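PDB 3N7K: botulinum neurotoxin type C1 from Clostridium botulinum, which is a neurotoxin whose receptor-binding domain probably attaches to gangliosides on nerve cells, the toxin acting as a protease inside them. Local coordinates for residues Tyr314-Lys319 with Ile336-Gln341; Arg257-Asn262 with Tyr281-Lys286. All coordinates share one frame; numbering follows the deposited sequence.

Contact 1 of 2, residues Tyr314-Lys319 with Ile336-Gln341; sequences YNLFMK and IGLREQ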
# COMPACT_ATOMS: atom_id res chain seq x y z
N TYR A 314 -4.74 -19.84 -20.28
CA TYR A 314 -5.06 -21.00 -19.48
C TYR A 314 -5.80 -20.56 -18.23
O TYR A 314 -5.85 -19.37 -17.91
CB TYR A 314 -3.78 -21.75 -19.10
CG TYR A 314 -2.89 -22.05 -20.29
CD1 TYR A 314 -2.21 -21.02 -20.93
CD2 TYR A 314 -2.78 -23.34 -20.80
CE1 TYR A 314 -1.45 -21.26 -22.07
CE2 TYR A 314 -2.02 -23.60 -21.94
CZ TYR A 314 -1.36 -22.55 -22.58
OH TYR A 314 -0.60 -22.76 -23.72
N ASN A 315 -6.39 -21.52 -17.56
CA ASN A 315 -7.12 -21.26 -16.33
C ASN A 315 -6.29 -21.87 -15.22
O ASN A 315 -5.71 -22.94 -15.39
CB ASN A 315 -8.49 -21.95 -16.38
CG ASN A 315 -9.52 -21.17 -17.19
OD1 ASN A 315 -10.52 -21.73 -17.66
ND2 ASN A 315 -9.28 -19.88 -17.35
N LEU A 316 -6.17 -21.19 -14.09
CA LEU A 316 -5.45 -21.84 -13.00
C LEU A 316 -6.50 -22.83 -12.52
O LEU A 316 -7.70 -22.63 -12.77
CB LEU A 316 -5.10 -20.84 -11.90
CG LEU A 316 -4.35 -19.59 -12.37
CD1 LEU A 316 -3.88 -18.81 -11.17
CD2 LEU A 316 -3.17 -19.99 -13.23
N PHE A 317 -6.10 -23.90 -11.86
CA PHE A 317 -7.10 -24.84 -11.40
C PHE A 317 -6.49 -25.74 -10.36
O PHE A 317 -5.27 -25.93 -10.32
CB PHE A 317 -7.64 -25.66 -12.59
CG PHE A 317 -6.84 -26.91 -12.91
CD1 PHE A 317 -7.14 -28.13 -12.29
CD2 PHE A 317 -5.78 -26.87 -13.82
CE1 PHE A 317 -6.40 -29.29 -12.57
CE2 PHE A 317 -5.03 -28.02 -14.11
CZ PHE A 317 -5.35 -29.24 -13.48
N MET A 318 -7.35 -26.28 -9.50
CA MET A 318 -6.91 -27.15 -8.44
C MET A 318 -6.79 -28.58 -8.95
O MET A 318 -7.77 -29.17 -9.41
CB MET A 318 -7.88 -27.10 -7.27
CG MET A 318 -7.26 -27.55 -5.99
SD MET A 318 -8.55 -27.86 -4.76
CE MET A 318 -8.72 -29.65 -4.92
N LYS A 319 -5.59 -29.12 -8.85
CA LYS A 319 -5.31 -30.48 -9.29
C LYS A 319 -6.09 -31.50 -8.47
O LYS A 319 -6.87 -31.15 -7.58
CB LYS A 319 -3.81 -30.75 -9.17
CG LYS A 319 -2.95 -29.76 -9.96
CD LYS A 319 -2.90 -30.11 -11.44
CE LYS A 319 -1.70 -30.97 -11.75
NZ LYS A 319 -0.43 -30.20 -11.57
N ILE A 336 -1.77 -26.26 -7.64
CA ILE A 336 -2.53 -25.45 -8.56
C ILE A 336 -1.77 -25.45 -9.89
O ILE A 336 -0.57 -25.18 -9.93
CB ILE A 336 -2.68 -24.02 -8.05
CG1 ILE A 336 -3.33 -24.04 -6.66
CG2 ILE A 336 -3.53 -23.21 -9.03
CD1 ILE A 336 -3.40 -22.71 -5.98
N GLY A 337 -2.48 -25.79 -10.96
CA GLY A 337 -1.85 -25.82 -12.26
C GLY A 337 -2.68 -25.13 -13.31
O GLY A 337 -3.70 -24.51 -13.00
N LEU A 338 -2.25 -25.27 -14.56
CA LEU A 338 -2.92 -24.65 -15.69
C LEU A 338 -3.67 -25.65 -16.55
O LEU A 338 -3.09 -26.65 -16.98
CB LEU A 338 -1.90 -23.94 -16.57
CG LEU A 338 -1.03 -22.86 -15.93
CD1 LEU A 338 0.33 -22.79 -16.63
CD2 LEU A 338 -1.77 -21.54 -15.99
N ARG A 339 -4.94 -25.37 -16.81
CA ARG A 339 -5.77 -26.21 -17.66
C ARG A 339 -6.06 -25.35 -18.89
O ARG A 339 -5.64 -24.20 -18.97
CB ARG A 339 -7.08 -26.53 -16.97
CG ARG A 339 -8.08 -25.39 -17.02
CD ARG A 339 -9.41 -25.87 -16.55
NE ARG A 339 -9.79 -27.10 -17.23
CZ ARG A 339 -10.69 -27.96 -16.77
NH1 ARG A 339 -11.31 -27.71 -15.62
NH2 ARG A 339 -10.98 -29.06 -17.45
N GLU A 340 -6.77 -25.90 -19.87
CA GLU A 340 -7.09 -25.11 -21.05
C GLU A 340 -8.50 -24.58 -20.89
O GLU A 340 -9.38 -25.28 -20.38
CB GLU A 340 -6.96 -25.96 -22.32
CG GLU A 340 -5.50 -26.21 -22.68
CD GLU A 340 -5.31 -27.12 -23.87
OE1 GLU A 340 -5.34 -28.37 -23.69
OE2 GLU A 340 -5.12 -26.59 -24.99
N GLN A 341 -8.69 -23.32 -21.27
CA GLN A 341 -10.00 -22.71 -21.15
C GLN A 341 -11.04 -23.61 -21.81
O GLN A 341 -10.89 -24.00 -22.96
CB GLN A 341 -9.99 -21.32 -21.78
CG GLN A 341 -8.89 -20.45 -21.24
CD GLN A 341 -9.24 -18.98 -21.30
OE1 GLN A 341 -9.44 -18.41 -22.37
NE2 GLN A 341 -9.33 -18.35 -20.13
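Asn315 and Arg339 face each other as an antiparallel hydrogen-bonded pair. Arg339 N gives a nearly straight bond to Asn315 O (2.9 Å, 166°) within the carbonyl plane, whereas Asn315 N reaches Arg339 O at 3.1 Å from above that carbonyl's plane. The next such pair is less even: Gly337 N binds Phe317 O at 2.9 Å, but the return bond from Phe317 N to Gly337 O is bent to 127° and weak.

Side chains fall on two faces. On the face of Leu316, Leu338 and Ile336, the two leucines lie side by side and point the same way, with Leu316 CD2 3.5 Å from Leu338 CD2; Ile336 CG2 meets Leu316 CB at 4.0 Å. On the other face, Arg339 crosses Phe317 at about a right angle. Its CB sits 3.4 Å from Phe317 CD2, and its CG packs 3.5 Å from Asn315 CB. Phe317 CG stands between the backbone N and carbonyl carbon (chi1 87°), which brings CD2 and CE2 toward the partner strand, with Leu338 C at the ring's edge. The guanidinium, farther out, offers the ring at most a weak cation-pi attraction.

In the second shell, Leu316 and Leu338 also touch Met307 of strand 302-308, and Ile336 touches Val403 of strand 396-404. Glu340 points away from the pair and forms a salt bridge with Arg264. Five successive antiparallel pairs, from Tyr314-Glu340 to Met318-Ile336, join neighbouring strands of the C-terminal receptor-binding domain, whose family belongs with the beta-trefoil folds.

Contact 2 of 2, residues Arg257-Asn262 with Tyr281-Lys286; sequences RYMYAN and YKIIIK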
# COMPACT_ATOMS: atom_id res chain seq x y z
N ARG A 257 10.52 -14.36 -5.31
CA ARG A 257 10.12 -15.37 -6.29
C ARG A 257 9.12 -14.81 -7.29
O ARG A 257 8.35 -13.92 -6.94
CB ARG A 257 9.42 -16.53 -5.59
CG ARG A 257 10.27 -17.27 -4.60
CD ARG A 257 11.25 -18.13 -5.32
NE ARG A 257 11.91 -19.06 -4.43
CZ ARG A 257 12.58 -20.12 -4.86
NH1 ARG A 257 12.65 -20.35 -6.17
NH2 ARG A 257 13.17 -20.95 -4.01
N TYR A 258 9.12 -15.33 -8.51
CA TYR A 258 8.17 -14.88 -9.53
C TYR A 258 7.46 -16.10 -10.09
O TYR A 258 7.95 -17.23 -9.96
CB TYR A 258 8.88 -14.10 -10.65
CG TYR A 258 9.82 -14.92 -11.50
CD1 TYR A 258 9.35 -15.72 -12.53
CD2 TYR A 258 11.19 -14.92 -11.23
CE1 TYR A 258 10.21 -16.51 -13.28
CE2 TYR A 258 12.07 -15.71 -11.97
CZ TYR A 258 11.58 -16.51 -12.99
OH TYR A 258 12.45 -17.30 -13.70
N MET A 259 6.31 -15.87 -10.71
CA MET A 259 5.54 -16.96 -11.27
C MET A 259 5.95 -17.41 -12.67
O MET A 259 6.14 -16.60 -13.57
CB MET A 259 4.05 -16.60 -11.31
CG MET A 259 3.26 -17.08 -10.11
SD MET A 259 1.49 -16.87 -10.34
CE MET A 259 1.28 -17.65 -11.96
N TYR A 260 6.07 -18.71 -12.83
CA TYR A 260 6.41 -19.28 -14.11
C TYR A 260 5.60 -20.56 -14.09
O TYR A 260 4.85 -20.80 -13.14
CB TYR A 260 7.91 -19.57 -14.22
CG TYR A 260 8.41 -19.55 -15.65
CD1 TYR A 260 8.07 -18.49 -16.50
CD2 TYR A 260 9.18 -20.59 -16.17
CE1 TYR A 260 8.47 -18.48 -17.83
CE2 TYR A 260 9.58 -20.58 -17.52
CZ TYR A 260 9.21 -19.52 -18.34
OH TYR A 260 9.55 -19.49 -19.68
N ALA A 261 5.73 -21.37 -15.14
CA ALA A 261 4.99 -22.62 -15.18
C ALA A 261 5.82 -23.59 -15.95
O ALA A 261 6.57 -23.19 -16.85
CB ALA A 261 3.66 -22.42 -15.87
N ASN A 262 5.72 -24.87 -15.60
CA ASN A 262 6.47 -25.86 -16.33
C ASN A 262 5.50 -26.65 -17.17
O ASN A 262 4.74 -26.07 -17.94
CB ASN A 262 7.25 -26.78 -15.40
CG ASN A 262 8.61 -27.14 -15.96
OD1 ASN A 262 9.34 -27.97 -15.42
ND2 ASN A 262 8.96 -26.50 -17.07
N TYR A 281 5.33 -14.82 -15.26
CA TYR A 281 4.11 -14.84 -16.06
C TYR A 281 3.08 -13.99 -15.35
O TYR A 281 3.07 -13.91 -14.11
CB TYR A 281 3.59 -16.26 -16.21
CG TYR A 281 4.32 -17.08 -17.25
CD1 TYR A 281 4.11 -18.45 -17.35
CD2 TYR A 281 5.21 -16.49 -18.13
CE1 TYR A 281 4.79 -19.21 -18.29
CE2 TYR A 281 5.89 -17.23 -19.08
CZ TYR A 281 5.68 -18.59 -19.16
OH TYR A 281 6.39 -19.33 -20.07
N LYS A 282 2.20 -13.35 -16.11
CA LYS A 282 1.20 -12.48 -15.51
C LYS A 282 -0.14 -13.20 -15.31
O LYS A 282 -0.34 -14.31 -15.80
CB LYS A 282 1.00 -11.23 -16.37
CG LYS A 282 2.28 -10.47 -16.63
CD LYS A 282 2.14 -9.59 -17.85
CE LYS A 282 3.50 -9.18 -18.40
NZ LYS A 282 3.40 -8.45 -19.71
N ILE A 283 -1.04 -12.56 -14.59
CA ILE A 283 -2.34 -13.15 -14.31
C ILE A 283 -3.44 -12.11 -14.51
O ILE A 283 -3.18 -10.90 -14.43
CB ILE A 283 -2.37 -13.67 -12.84
CG1 ILE A 283 -2.28 -15.19 -12.83
CG2 ILE A 283 -3.61 -13.18 -12.10
CD1 ILE A 283 -3.48 -15.83 -13.47
N ILE A 284 -4.65 -12.57 -14.81
CA ILE A 284 -5.78 -11.66 -14.95
C ILE A 284 -6.89 -12.27 -14.12
O ILE A 284 -7.10 -13.48 -14.16
CB ILE A 284 -6.23 -11.50 -16.42
CG1 ILE A 284 -5.15 -10.74 -17.21
CG2 ILE A 284 -7.56 -10.72 -16.47
CD1 ILE A 284 -5.32 -10.78 -18.69
N ILE A 285 -7.58 -11.43 -13.34
CA ILE A 285 -8.65 -11.90 -12.48
C ILE A 285 -10.00 -11.76 -13.15
O ILE A 285 -10.41 -10.66 -13.50
CB ILE A 285 -8.68 -11.13 -11.14
CG1 ILE A 285 -7.24 -10.85 -10.67
CG2 ILE A 285 -9.38 -11.96 -10.09
CD1 ILE A 285 -7.14 -9.83 -9.55
N LYS A 286 -10.69 -12.89 -13.33
CA LYS A 286 -11.99 -12.91 -13.99
C LYS A 286 -13.12 -13.08 -12.98
O LYS A 286 -13.11 -14.02 -12.18
CB LYS A 286 -12.00 -14.06 -15.00
CG LYS A 286 -10.81 -14.02 -15.98
CD LYS A 286 -10.80 -12.72 -16.82
CE LYS A 286 -12.07 -12.62 -17.69
NZ LYS A 286 -12.15 -11.41 -18.58
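In the C-terminal receptor-binding domain, assigned by family to the trefoil folds, strands 257-261 and 266-270 form an antiparallel hairpin, and segment 281-286 meets it just ahead of strand 283-287. A single backbone bond makes the join: Tyr281 N donates to Met259 O at 2.6 Å and 163°, with the donor tilted out of the carbonyl plane.

Beside that bond two tyrosine rings meet. Tyr260 CD1 lies over the centre of the Tyr281 ring, 3.5 Å above its plane, while the ring centroids are 4.3 Å apart and the planes make 45°, so the pair is neither a parallel stack nor edge-to-face. Tyr260 CE1 and Tyr281 CZ come closer than carbons can sit, and the finer fit of the rings is therefore doubtful. Tyr260 CG is anti to the backbone N (chi1 -153°), a setting that carries the ring across to its partner. Tyr281 also reaches Ala261, its CE1 lying 4.2 Å from Ala261 CB.

Away from the tyrosine pair, Met259 bends at its last torsion and brings CE to 4.4 Å from Ile283 CG1. Met307 of strand 302-308 touches both Met259 and Tyr281, and Phe305 of the same strand touches Ile283; Met249 of strand 246-251 adds another contact to Met259. The hairpin's own pairing continues through backbone bonds of Tyr258 with Asn269 and of Tyr260 with Val267.

Chemically, one main-chain bond satisfies a carbonyl and an amide where the segments meet, and the remaining contact is mainly aromatic and aliphatic packing, with no ion pair linking the two segments.

How the contacts relate
From the N terminus, strand 257-261 turns into its hairpin partner 266-270, and the chain then returns at 281-286 to close contact 2 over 18 intervening residues. It next runs through strand 302-308 before contact 1 closes a second loop, with 16 residues between 314-319 and 336-341. The loops are in series, neither nested nor crossed. Their centres are about 11 Å apart, and they meet directly: Leu338 CD1 packs on Ala261 CB and Leu316 CD1 on Ile283 CD1. Contact 1 is strand pairing inside the large sheet, whereas contact 2 ties the 257-270 hairpin to strand 283-287 of that sheet, so the shared apolar patch joins both.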